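ESX-5 secretion-associated protein EspG5 (Mycobacterium marinum, PDB 6VJ5) acts as a cytoplasmic chaperone for cognate PE/PPE proteins, preventing aggregation of PE/PPE dimers and supporting their secretion. Local coordinates at residues C[182-185]-C[186-190]. Residues are numbered along the deposited sequence; the frame is centred on the assembly and turned at random.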
# COMPACT_ATOMS: atom_id res chain seq x y z
N ALA C 182 -15.72 17.53 -33.37
CA ALA C 182 -16.24 18.88 -33.60
C ALA C 182 -16.35 19.66 -32.29
O ALA C 182 -16.13 20.87 -32.25
CB ALA C 182 -17.59 18.82 -34.30
N THR C 183 -16.72 18.97 -31.21
CA THR C 183 -16.76 19.63 -29.91
C THR C 183 -15.36 20.05 -29.46
O THR C 183 -15.18 21.14 -28.90
CB THR C 183 -17.40 18.71 -28.88
OG1 THR C 183 -18.71 18.33 -29.31
CG2 THR C 183 -17.50 19.41 -27.54
N LYS C 184 -14.36 19.21 -29.71
CA LYS C 184 -13.00 19.55 -29.30
C LYS C 184 -12.50 20.80 -30.03
O LYS C 184 -11.96 21.72 -29.41
CB LYS C 184 -12.07 18.36 -29.54
CG LYS C 184 -10.59 18.63 -29.27
CD LYS C 184 -10.36 19.18 -27.88
CE LYS C 184 -10.78 18.19 -26.81
NZ LYS C 184 -10.30 18.65 -25.48
N SER C 185 -12.70 20.85 -31.35
CA SER C 185 -12.33 22.04 -32.11
C SER C 185 -13.08 23.27 -31.62
O SER C 185 -12.49 24.35 -31.48
CB SER C 185 -12.60 21.82 -33.60
OG SER C 185 -11.91 20.68 -34.08
N TRP C 186 -14.38 23.14 -31.37
CA TRP C 186 -15.16 24.29 -30.93
C TRP C 186 -14.65 24.82 -29.60
O TRP C 186 -14.51 26.03 -29.41
CB TRP C 186 -16.64 23.92 -30.82
CG TRP C 186 -17.56 25.10 -30.72
CD1 TRP C 186 -17.32 26.36 -31.18
CD2 TRP C 186 -18.86 25.13 -30.13
NE1 TRP C 186 -18.39 27.17 -30.91
CE2 TRP C 186 -19.35 26.44 -30.26
CE3 TRP C 186 -19.66 24.17 -29.50
CZ2 TRP C 186 -20.60 26.82 -29.79
CZ3 TRP C 186 -20.90 24.54 -29.03
CH2 TRP C 186 -21.36 25.86 -29.18
N GLN C 187 -14.35 23.91 -28.67
CA GLN C 187 -13.71 24.31 -27.42
C GLN C 187 -12.38 25.00 -27.69
O GLN C 187 -12.06 26.02 -27.05
CB GLN C 187 -13.50 23.07 -26.55
CG GLN C 187 -12.82 23.29 -25.22
CD GLN C 187 -12.36 21.98 -24.60
OE1 GLN C 187 -11.76 21.15 -25.28
NE2 GLN C 187 -12.64 21.79 -23.31
N GLU C 188 -11.59 24.47 -28.62
CA GLU C 188 -10.28 25.06 -28.91
C GLU C 188 -10.42 26.48 -29.43
O GLU C 188 -9.56 27.32 -29.15
CB GLU C 188 -9.53 24.18 -29.92
CG GLU C 188 -9.00 22.88 -29.31
CD GLU C 188 -8.40 21.93 -30.32
OE1 GLU C 188 -8.58 22.14 -31.54
OE2 GLU C 188 -7.75 20.95 -29.89
N SER C 189 -11.48 26.77 -30.17
CA SER C 189 -11.73 28.13 -30.64
C SER C 189 -12.27 29.05 -29.55
O SER C 189 -12.55 30.22 -29.83
CB SER C 189 -12.72 28.12 -31.82
OG SER C 189 -14.06 28.00 -31.36
N GLY C 190 -12.40 28.55 -28.32
CA GLY C 190 -13.03 29.32 -27.27
C GLY C 190 -14.54 29.30 -27.29
O GLY C 190 -15.17 30.13 -26.62
O HOH W 1 -9.57 19.82 -32.66
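Ala182 O accepts the backbone N-H of Trp186 at 3.0 Å (N to O), which begins the last turns of helix 176-188, a worked example of how an alpha-helix closes in a Schellman motif. The indole of Trp186 leaves the helix axis on the buried side, packing on Leu199 and Val209 and meeting Phe191 edge-to-face, while its NE1 bonds to Asn192 O. Thr183 O takes the N-H of Gln187 in a nearly straight bond, 171° at the hydrogen; the Thr183 hydroxyl, OG1, bonds back to Met179 O.

Lys184 faces the chain of another protein. With CG anti to the backbone N (chi1 175°), bends at chi2 and chi3 fold its chain so that NZ meets Gln187 OE1, which leans back along the helix, at 2.9 Å, lying in the plane of that amide carbonyl. The same ammonium also bonds to the backbone of the other chain, so two acceptors grip it and Gln187 helps to position it. Glu188 OE2 rests 3.7 Å from Lys184 CG, touching the aliphatic part, whereas NZ and OE2 stay 5.6 Å apart; any attraction between the charges is probably modest.

Ser185 OG, bonded to Glu181 O, is joined to Glu188 OE1 through a water that donates to the carboxylate. Ser185 O receives Ser189 N, and Gly190, with positive phi, ends the helix by returning its N-H to Gln187 O. The Ser189 hydroxyl folds back as well: OG donates to Trp186 O at 2.8 Å, tilted 20° from the carbonyl plane.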